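Local coordinates for endoglucanase, glycoside hydrolase family 5 protein (Cytophaga hutchinsonii, PDB 5IHS) that probably cleaves internal beta-1,4-glucosidic bonds of cellulose chains as an endoglucanase, in a bacterium that grows on crystalline cellulose, at residues L57-W62 / D123-E128; V83-M88 / I154-N159; K105-V110 / A144-N149. One frame throughout, in Å; residues are numbered along the deposited sequence.

Overall arrangement
All three contacts belong to one parallel eight-stranded barrel ringed by helices, but they lie at different depths. Contact 2 is the buried one: Arg85 and Glu156 reach inward from strands 83-89 and 153-156 and meet as a salt bridge. Contact 1, partly buried, joins the loop after strand 53-57 to the end of strand 119-125 through aromatic rings. Strand 119-125 lies between the two strands of contact 2, and a probable hydrogen bond from His125 N to Met88 O links contacts 1 and 2. Contact 3 is peripheral: two surface helices meet around a tyrosine, with apolar and CH-pi packing and a hydroxyl bonded at its rim. Charge pairing thus dominates inside, aromatic contact at the strand ends, and mixed packing outside.

Contact 1: L57-W62 / D123-E128; sequences LFWSQW and DYHSHE
Trp59 and His125 make an edge-to-face aromatic pair, the imidazole standing on the indole with the ring planes at 82°. The edge atom His125 CD2 lies over the middle of the Trp59 six-membered ring, 3.6 Å from Trp59 CE2. The broad indole suits this place because it meets the backbone too: Trp59 CZ3 comes within 3.6 Å of His125 O. Trp62 CZ3 lies over the opposite indole face, towards the rim.

No hydrogen bond crosses between the segments. Within 123-128, chi1 (-158°, CG anti to the backbone N) carries the His125 ring toward Trp59 and chi2 (81°) aims ND1 at Asp123 OD2; this 2.6 Å bond uses the syn lone pair of the carboxylate and helps fix the imidazole's rotation. An ST turn begun by Ser126 leads on to His127, whose NE2 approaches the indole edge, 4.4 Å from Trp59 CZ2, while its ND1 is hydrogen-bonded to Glu160 O.

Trp59 and His125 sit at the C-terminal ends of the barrel strands, where TIM-barrel active sites lie. The loop leaves strand 53-57 and reaches across the end of strand 83-89 to strand 119-125. Trp282 of strand 279-284 meets both rings, nearly parallel to His125 and nearly perpendicular to Trp59.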
loop_
_atom_site.group_PDB
_atom_site.type_symbol
_atom_site.label_atom_id
_atom_site.label_comp_id
_atom_site.label_asym_id
_atom_site.label_seq_id
_atom_site.Cartn_x
_atom_site.Cartn_y
_atom_site.Cartn_z
ATOM N N LEU A 57 4.803 2.869 -5.657
ATOM C CA LEU A 57 5.930 2.630 -6.533
ATOM C C LEU A 57 5.885 1.177 -7.003
ATOM O O LEU A 57 5.212 0.318 -6.423
ATOM C CB LEU A 57 7.229 2.976 -5.807
ATOM C CG LEU A 57 7.293 4.425 -5.292
ATOM C CD1 LEU A 57 8.495 4.658 -4.409
ATOM C CD2 LEU A 57 7.254 5.443 -6.411
ATOM N N PHE A 58 6.607 0.906 -8.075
ATOM C CA PHE A 58 6.721 -0.426 -8.658
ATOM C C PHE A 58 7.890 -1.148 -7.993
ATOM O O PHE A 58 8.700 -0.536 -7.298
ATOM C CB PHE A 58 6.954 -0.216 -10.159
ATOM C CG PHE A 58 6.938 -1.455 -11.051
ATOM C CD1 PHE A 58 5.769 -1.860 -11.686
ATOM C CD2 PHE A 58 8.121 -2.099 -11.402
ATOM C CE1 PHE A 58 5.775 -2.929 -12.574
ATOM C CE2 PHE A 58 8.124 -3.158 -12.301
ATOM C CZ PHE A 58 6.957 -3.567 -12.884
ATOM N N TRP A 59 7.984 -2.457 -8.223
ATOM C CA TRP A 59 9.094 -3.283 -7.750
ATOM C C TRP A 59 10.403 -2.505 -7.653
ATOM O O TRP A 59 10.921 -2.022 -8.666
ATOM C CB TRP A 59 9.323 -4.424 -8.727
ATOM C CG TRP A 59 8.221 -5.421 -8.858
ATOM C CD1 TRP A 59 7.118 -5.358 -9.665
ATOM C CD2 TRP A 59 8.167 -6.684 -8.205
ATOM N NE1 TRP A 59 6.381 -6.507 -9.535
ATOM C CE2 TRP A 59 7.001 -7.337 -8.635
ATOM C CE3 TRP A 59 9.004 -7.326 -7.290
ATOM C CZ2 TRP A 59 6.655 -8.613 -8.186
ATOM C CZ3 TRP A 59 8.667 -8.587 -6.850
ATOM C CH2 TRP A 59 7.505 -9.219 -7.295
ATOM N N SER A 60 10.980 -2.439 -6.455
ATOM C CA SER A 60 12.138 -1.591 -6.215
ATOM C C SER A 60 13.353 -1.996 -7.041
ATOM O O SER A 60 14.176 -1.133 -7.378
ATOM C CB SER A 60 12.496 -1.622 -4.734
ATOM O OG SER A 60 12.759 -2.932 -4.262
ATOM N N GLN A 61 13.510 -3.284 -7.349
ATOM C CA GLN A 61 14.705 -3.693 -8.083
ATOM C C GLN A 61 14.617 -3.381 -9.574
ATOM O O GLN A 61 15.644 -3.407 -10.264
ATOM C CB GLN A 61 15.056 -5.170 -7.822
ATOM C CG GLN A 61 14.176 -6.219 -8.492
ATOM C CD GLN A 61 12.989 -6.637 -7.639
ATOM O OE1 GLN A 61 12.261 -5.791 -7.098
ATOM N NE2 GLN A 61 12.782 -7.946 -7.511
ATOM N N TRP A 62 13.425 -3.062 -10.077
ATOM C CA TRP A 62 13.220 -2.829 -11.498
ATOM C C TRP A 62 12.820 -1.400 -11.844
ATOM O O TRP A 62 13.027 -0.985 -12.990
ATOM C CB TRP A 62 12.182 -3.816 -12.048
ATOM C CG TRP A 62 12.639 -5.250 -11.937
ATOM C CD1 TRP A 62 13.896 -5.733 -12.153
ATOM C CD2 TRP A 62 11.841 -6.372 -11.553
ATOM N NE1 TRP A 62 13.929 -7.086 -11.928
ATOM C CE2 TRP A 62 12.679 -7.503 -11.562
ATOM C CE3 TRP A 62 10.499 -6.532 -11.201
ATOM C CZ2 TRP A 62 12.219 -8.774 -11.233
ATOM C CZ3 TRP A 62 10.045 -7.796 -10.874
ATOM C CH2 TRP A 62 10.901 -8.900 -10.898
ATOM N N ASP A 123 6.379 -1.957 2.137
ATOM C CA ASP A 123 5.794 -3.174 1.570
ATOM C C ASP A 123 6.869 -4.210 1.251
ATOM O O ASP A 123 7.740 -3.993 0.395
ATOM C CB ASP A 123 4.990 -2.791 0.325
ATOM C CG ASP A 123 4.713 -3.940 -0.640
ATOM O OD1 ASP A 123 4.523 -5.097 -0.218
ATOM O OD2 ASP A 123 4.657 -3.611 -1.873
ATOM N N TYR A 124 6.794 -5.345 1.946
ATOM C CA TYR A 124 7.615 -6.524 1.677
ATOM C C TYR A 124 6.965 -7.222 0.489
ATOM O O TYR A 124 6.010 -7.990 0.634
ATOM C CB TYR A 124 7.656 -7.394 2.925
ATOM C CG TYR A 124 8.794 -8.382 2.999
ATOM C CD1 TYR A 124 10.099 -7.946 3.235
ATOM C CD2 TYR A 124 8.584 -9.742 2.860
ATOM C CE1 TYR A 124 11.151 -8.836 3.321
ATOM C CE2 TYR A 124 9.640 -10.642 2.951
ATOM C CZ TYR A 124 10.920 -10.178 3.177
ATOM O OH TYR A 124 11.992 -11.036 3.272
ATOM N N HIS A 125 7.472 -6.911 -0.705
ATOM C CA HIS A 125 6.753 -7.188 -1.947
ATOM C C HIS A 125 7.097 -8.594 -2.429
ATOM O O HIS A 125 7.850 -8.807 -3.380
ATOM C CB HIS A 125 7.031 -6.107 -2.983
ATOM C CG HIS A 125 5.982 -6.023 -4.040
ATOM N ND1 HIS A 125 4.792 -5.355 -3.849
ATOM C CD2 HIS A 125 5.943 -6.535 -5.294
ATOM C CE1 HIS A 125 4.074 -5.440 -4.952
ATOM N NE2 HIS A 125 4.743 -6.158 -5.843
ATOM N N SER A 126 6.520 -9.558 -1.714
ATOM C CA SER A 126 6.792 -10.976 -1.880
ATOM C C SER A 126 5.518 -11.761 -2.163
ATOM O O SER A 126 4.427 -11.402 -1.711
ATOM C CB SER A 126 7.420 -11.534 -0.598
ATOM O OG SER A 126 7.676 -12.926 -0.688
ATOM N N HIS A 127 5.699 -12.870 -2.892
ATOM C CA HIS A 127 4.685 -13.897 -3.110
ATOM C C HIS A 127 4.960 -15.172 -2.320
ATOM O O HIS A 127 4.225 -16.154 -2.477
ATOM C CB HIS A 127 4.590 -14.266 -4.599
ATOM C CG HIS A 127 4.083 -13.167 -5.480
ATOM N ND1 HIS A 127 2.874 -12.542 -5.274
ATOM C CD2 HIS A 127 4.625 -12.591 -6.581
ATOM C CE1 HIS A 127 2.698 -11.626 -6.215
ATOM N NE2 HIS A 127 3.737 -11.647 -7.031
ATOM N N GLU A 128 5.997 -15.189 -1.482
ATOM C CA GLU A 128 6.381 -16.425 -0.799
ATOM C C GLU A 128 7.158 -16.121 0.478
ATOM O O GLU A 128 8.121 -16.806 0.826
ATOM C CB GLU A 128 7.148 -17.353 -1.738
ATOM C CG GLU A 128 8.422 -16.782 -2.280
ATOM C CD GLU A 128 9.182 -17.790 -3.120
ATOM O OE1 GLU A 128 8.542 -18.472 -3.942
ATOM O OE2 GLU A 128 10.414 -17.911 -2.950
#

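Contact 2: V83-M88 / I154-N159; sequences VVRAAM and IYEVYN
Arg85 and Glu156 stand on parallel barrel strands that have strand 119-125 between them, so no backbone bond joins the two segments and the nearest CA atoms, those of Arg85 and Ile154, are 9.1 Å apart. Arg85 has CG anti to its backbone N (chi1 174°) and runs extended as far as NE, which delivers the guanidinium side-on to the carboxylate. NE meets Glu156 OE1 at 2.8 Å along an almost straight bond (174°). NH2 reaches Glu156 OE2 at 3.0 Å; each oxygen is met on the syn side but out of the carboxylate plane, more so by NH2, the two planes being 34° apart.

Asn159 OD1 is a second acceptor for NH2 at the guanidinium edge, 2.8 Å from Arg85 NH2, through a bent, weak bond. A glutamate follows Asn159, consistent with the Asn-Glu pair of family 5 cellulases. Arg85 NH1 makes a salt bridge with Glu248 and a hydrogen bond with Ser56 OG, and Thr247 OG1 bonds Glu156 OE2.

Every nitrogen of the buried guanidinium has a partner. Arginine suits the site because its flat head can bind several acceptors at once, and the ion pair with Glu156 probably offsets the cost of burying its charge.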
loop_
_atom_site.group_PDB
_atom_site.type_symbol
_atom_site.label_atom_id
_atom_site.label_comp_id
_atom_site.label_asym_id
_atom_site.label_seq_id
_atom_site.Cartn_x
_atom_site.Cartn_y
_atom_site.Cartn_z
ATOM N N VAL A 83 -0.457 9.235 1.058
ATOM C CA VAL A 83 0.341 8.059 1.369
ATOM C C VAL A 83 1.088 7.674 0.094
ATOM O O VAL A 83 0.591 7.867 -1.024
ATOM C CB VAL A 83 -0.553 6.907 1.910
ATOM C CG1 VAL A 83 -1.614 6.474 0.879
ATOM C CG2 VAL A 83 0.276 5.716 2.370
ATOM N N VAL A 84 2.280 7.100 0.272
ATOM C CA VAL A 84 3.063 6.500 -0.805
ATOM C C VAL A 84 3.508 5.125 -0.329
ATOM O O VAL A 84 3.800 4.933 0.858
ATOM C CB VAL A 84 4.270 7.394 -1.206
ATOM C CG1 VAL A 84 5.215 7.649 -0.034
ATOM C CG2 VAL A 84 5.036 6.807 -2.385
ATOM N N ARG A 85 3.578 4.170 -1.255
ATOM C CA ARG A 85 3.952 2.788 -0.949
ATOM C C ARG A 85 5.272 2.432 -1.614
ATOM O O ARG A 85 5.428 2.575 -2.831
ATOM C CB ARG A 85 2.839 1.840 -1.385
ATOM C CG ARG A 85 3.115 0.345 -1.273
ATOM C CD ARG A 85 1.849 -0.377 -1.621
ATOM N NE ARG A 85 1.806 -1.829 -1.485
ATOM C CZ ARG A 85 1.728 -2.707 -2.488
ATOM N NH1 ARG A 85 1.915 -2.359 -3.758
ATOM N NH2 ARG A 85 1.466 -3.970 -2.194
ATOM N N ALA A 86 6.221 1.967 -0.802
ATOM C CA ALA A 86 7.531 1.506 -1.253
ATOM C C ALA A 86 7.453 -0.012 -1.393
ATOM O O ALA A 86 7.371 -0.723 -0.388
ATOM C CB ALA A 86 8.606 1.913 -0.249
ATOM N N ALA A 87 7.462 -0.501 -2.638
ATOM C CA ALA A 87 7.246 -1.915 -2.960
ATOM C C ALA A 87 8.606 -2.595 -3.097
ATOM O O ALA A 87 9.150 -2.729 -4.196
ATOM C CB ALA A 87 6.416 -2.046 -4.234
ATOM N N MET A 88 9.150 -3.049 -1.970
ATOM C CA MET A 88 10.487 -3.625 -1.956
ATOM C C MET A 88 10.437 -5.062 -2.467
ATOM O O MET A 88 9.893 -5.956 -1.810
ATOM C CB MET A 88 11.073 -3.600 -0.549
ATOM C CG MET A 88 12.550 -3.959 -0.575
ATOM S SD MET A 88 13.360 -4.116 1.019
ATOM C CE MET A 88 12.508 -5.551 1.666
ATOM N N ILE A 154 3.494 2.827 8.079
ATOM C CA ILE A 154 2.578 1.693 7.984
ATOM C C ILE A 154 3.392 0.521 7.439
ATOM O O ILE A 154 4.119 0.677 6.454
ATOM C CB ILE A 154 1.406 2.021 7.030
ATOM C CG1 ILE A 154 0.619 3.239 7.534
ATOM C CG2 ILE A 154 0.498 0.807 6.846
ATOM C CD1 ILE A 154 -0.271 3.862 6.477
ATOM N N TYR A 155 3.307 -0.641 8.092
ATOM C CA TYR A 155 4.044 -1.821 7.655
ATOM C C TYR A 155 3.128 -2.749 6.867
ATOM O O TYR A 155 1.980 -2.964 7.256
ATOM C CB TYR A 155 4.604 -2.594 8.847
ATOM C CG TYR A 155 5.471 -1.778 9.771
ATOM C CD1 TYR A 155 6.828 -1.632 9.538
ATOM C CD2 TYR A 155 4.935 -1.162 10.888
ATOM C CE1 TYR A 155 7.625 -0.892 10.397
ATOM C CE2 TYR A 155 5.725 -0.423 11.756
ATOM C CZ TYR A 155 7.067 -0.293 11.506
ATOM O OH TYR A 155 7.878 0.448 12.337
ATOM N N GLU A 156 3.643 -3.340 5.785
ATOM C CA GLU A 156 2.903 -4.304 4.968
ATOM C C GLU A 156 3.804 -5.530 4.814
ATOM O O GLU A 156 4.775 -5.526 4.055
ATOM C CB GLU A 156 2.492 -3.675 3.640
ATOM C CG GLU A 156 1.799 -4.651 2.705
ATOM C CD GLU A 156 1.360 -4.037 1.389
ATOM O OE1 GLU A 156 1.708 -2.868 1.106
ATOM O OE2 GLU A 156 0.637 -4.744 0.630
ATOM N N VAL A 157 3.495 -6.586 5.577
ATOM C CA VAL A 157 4.464 -7.664 5.796
ATOM C C VAL A 157 4.485 -8.751 4.731
ATOM O O VAL A 157 5.434 -9.546 4.705
ATOM C CB VAL A 157 4.287 -8.301 7.189
ATOM C CG1 VAL A 157 4.521 -7.257 8.280
ATOM C CG2 VAL A 157 2.924 -8.967 7.345
ATOM N N TYR A 158 3.490 -8.808 3.850
ATOM C CA TYR A 158 3.428 -9.893 2.858
ATOM C C TYR A 158 2.484 -9.449 1.730
ATOM O O TYR A 158 1.289 -9.740 1.774
ATOM C CB TYR A 158 2.933 -11.176 3.516
ATOM C CG TYR A 158 3.055 -12.458 2.709
ATOM C CD1 TYR A 158 3.276 -12.447 1.339
ATOM C CD2 TYR A 158 2.940 -13.692 3.343
ATOM C CE1 TYR A 158 3.369 -13.631 0.624
ATOM C CE2 TYR A 158 3.034 -14.874 2.640
ATOM C CZ TYR A 158 3.247 -14.838 1.279
ATOM O OH TYR A 158 3.342 -15.989 0.529
ATOM N N ASN A 159 3.043 -8.791 0.704
ATOM C CA ASN A 159 2.255 -8.237 -0.396
ATOM C C ASN A 159 1.112 -9.138 -0.865
ATOM O O ASN A 159 -0.066 -8.776 -0.711
ATOM C CB ASN A 159 3.202 -7.946 -1.560
ATOM C CG ASN A 159 2.472 -7.561 -2.830
ATOM O OD1 ASN A 159 1.568 -6.738 -2.799
ATOM N ND2 ASN A 159 2.839 -8.171 -3.955
#

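Contact 3: K105-V110 / A144-N149; sequences KVMEVV and AKKYGN
Met107, the first residue of segment 105-110 to touch the other helix, crosses the hydroxyl end of Tyr147, with CG near the ring plane at its edge and CB 3.5 Å from Tyr147 OH. With CG anti to the carbonyl carbon (chi1 -69°) and the chain extended at the next bond, its thioether SD comes 3.5 Å from Lys146 NZ. Nearly one turn on, Val110 points toward the other helix. Its CG1, anti to the backbone N (chi1 171°), sits 3.7 Å from the centroid of the Tyr147 ring and only 13° off the normal, a CH-pi contact over the face. A branched valine fits here because it also packs on Val120, Ile122 and Ile153 of the strands beneath.

Lys146 CG covers the opposite face of the ring, which is thus clasped between two aliphatic groups. The tyrosine hydroxyl bonds Asn111 OD1, and Lys146 NZ makes a weak bond to Tyr147 OH at 3.4 Å. Replacing Tyr147 by an alanine would probably open a gap beneath Val110 CG1 and leave Asn111 without its hydroxyl partner.

Helices 99-116 and 133-147 follow successive barrel strands, 83-89 and 119-125, so this is the packing of neighbouring outer helices expected of a TIM barrel.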
loop_
_atom_site.group_PDB
_atom_site.type_symbol
_atom_site.label_atom_id
_atom_site.label_comp_id
_atom_site.label_asym_id
_atom_site.label_seq_id
_atom_site.Cartn_x
_atom_site.Cartn_y
_atom_site.Cartn_z
ATOM N N LYS A 105 16.734 1.942 -0.888
ATOM C CA LYS A 105 15.675 2.564 -1.680
ATOM C C LYS A 105 14.428 2.783 -0.839
ATOM O O LYS A 105 13.777 3.834 -0.935
ATOM C CB LYS A 105 15.333 1.688 -2.885
ATOM C CG LYS A 105 16.428 1.558 -3.907
ATOM C CD LYS A 105 16.091 0.464 -4.908
ATOM C CE LYS A 105 17.211 0.222 -5.885
ATOM N NZ LYS A 105 16.951 -0.993 -6.670
ATOM N N VAL A 106 14.052 1.781 -0.040
ATOM C CA VAL A 106 12.907 1.931 0.856
ATOM C C VAL A 106 13.128 3.094 1.813
ATOM O O VAL A 106 12.245 3.939 2.002
ATOM C CB VAL A 106 12.646 0.619 1.618
ATOM C CG1 VAL A 106 11.600 0.817 2.708
ATOM C CG2 VAL A 106 12.231 -0.483 0.674
ATOM N N MET A 107 14.301 3.136 2.447
ATOM C CA MET A 107 14.560 4.175 3.433
ATOM C C MET A 107 14.576 5.561 2.806
ATOM O O MET A 107 14.170 6.532 3.450
ATOM C CB MET A 107 15.863 3.893 4.174
ATOM C CG MET A 107 15.763 2.678 5.083
ATOM S SD MET A 107 17.163 2.445 6.170
ATOM C CE MET A 107 18.464 2.190 4.976
ATOM N N GLU A 108 15.031 5.684 1.562
ATOM C CA GLU A 108 14.989 6.988 0.919
ATOM C C GLU A 108 13.551 7.472 0.782
ATOM O O GLU A 108 13.256 8.648 1.024
ATOM C CB GLU A 108 15.693 6.921 -0.430
ATOM C CG GLU A 108 15.834 8.277 -1.113
ATOM C CD GLU A 108 16.770 9.268 -0.375
ATOM O OE1 GLU A 108 17.455 8.858 0.582
ATOM O OE2 GLU A 108 16.809 10.466 -0.757
ATOM N N VAL A 109 12.634 6.574 0.415
ATOM C CA VAL A 109 11.230 6.946 0.289
ATOM C C VAL A 109 10.616 7.239 1.655
ATOM O O VAL A 109 9.880 8.216 1.817
ATOM C CB VAL A 109 10.471 5.865 -0.501
ATOM C CG1 VAL A 109 8.968 6.104 -0.468
ATOM C CG2 VAL A 109 10.991 5.838 -1.945
ATOM N N VAL A 110 10.882 6.387 2.645
ATOM C CA VAL A 110 10.390 6.638 3.999
ATOM C C VAL A 110 10.885 7.984 4.508
ATOM O O VAL A 110 10.110 8.782 5.054
ATOM C CB VAL A 110 10.798 5.492 4.946
ATOM C CG1 VAL A 110 10.477 5.848 6.395
ATOM C CG2 VAL A 110 10.114 4.194 4.540
ATOM N N ALA A 144 11.573 -1.213 12.131
ATOM C CA ALA A 144 10.874 -0.807 13.341
ATOM C C ALA A 144 11.826 -0.171 14.346
ATOM O O ALA A 144 11.463 0.792 15.026
ATOM C CB ALA A 144 10.162 -2.016 13.940
ATOM N N LYS A 145 13.049 -0.687 14.461
ATOM C CA LYS A 145 13.999 -0.065 15.381
ATOM C C LYS A 145 14.320 1.359 14.944
ATOM O O LYS A 145 14.439 2.264 15.778
ATOM C CB LYS A 145 15.268 -0.909 15.484
ATOM C CG LYS A 145 16.247 -0.396 16.547
ATOM C CD LYS A 145 17.432 -1.335 16.763
ATOM C CE LYS A 145 18.331 -0.834 17.892
ATOM N NZ LYS A 145 19.520 -1.703 18.148
ATOM N N LYS A 146 14.468 1.578 13.642
ATOM C CA LYS A 146 14.839 2.904 13.163
ATOM C C LYS A 146 13.662 3.870 13.193
ATOM O O LYS A 146 13.820 5.030 13.592
ATOM C CB LYS A 146 15.399 2.807 11.747
ATOM C CG LYS A 146 15.820 4.163 11.179
ATOM C CD LYS A 146 16.672 4.025 9.933
ATOM C CE LYS A 146 17.213 5.379 9.451
ATOM N NZ LYS A 146 17.805 5.273 8.099
ATOM N N TYR A 147 12.483 3.421 12.772
ATOM C CA TYR A 147 11.358 4.316 12.541
ATOM C C TYR A 147 10.222 4.132 13.543
ATOM O O TYR A 147 9.167 4.755 13.383
ATOM C CB TYR A 147 10.845 4.122 11.115
ATOM C CG TYR A 147 11.855 4.473 10.041
ATOM C CD1 TYR A 147 12.228 5.786 9.825
ATOM C CD2 TYR A 147 12.429 3.498 9.241
ATOM C CE1 TYR A 147 13.138 6.123 8.832
ATOM C CE2 TYR A 147 13.337 3.820 8.252
ATOM C CZ TYR A 147 13.697 5.135 8.052
ATOM O OH TYR A 147 14.613 5.440 7.056
ATOM N N GLY A 148 10.419 3.314 14.581
ATOM C CA GLY A 148 9.314 2.892 15.422
ATOM C C GLY A 148 8.557 4.010 16.107
ATOM O O GLY A 148 7.359 3.875 16.369
ATOM N N ASN A 149 9.223 5.113 16.428
ATOM C CA ASN A 149 8.560 6.201 17.143
ATOM C C ASN A 149 7.888 7.236 16.228
ATOM O O ASN A 149 7.597 8.348 16.689
ATOM C CB ASN A 149 9.557 6.907 18.071
ATOM C CG ASN A 149 8.877 7.641 19.222
ATOM O OD1 ASN A 149 7.778 7.275 19.646
ATOM N ND2 ASN A 149 9.535 8.681 19.736
#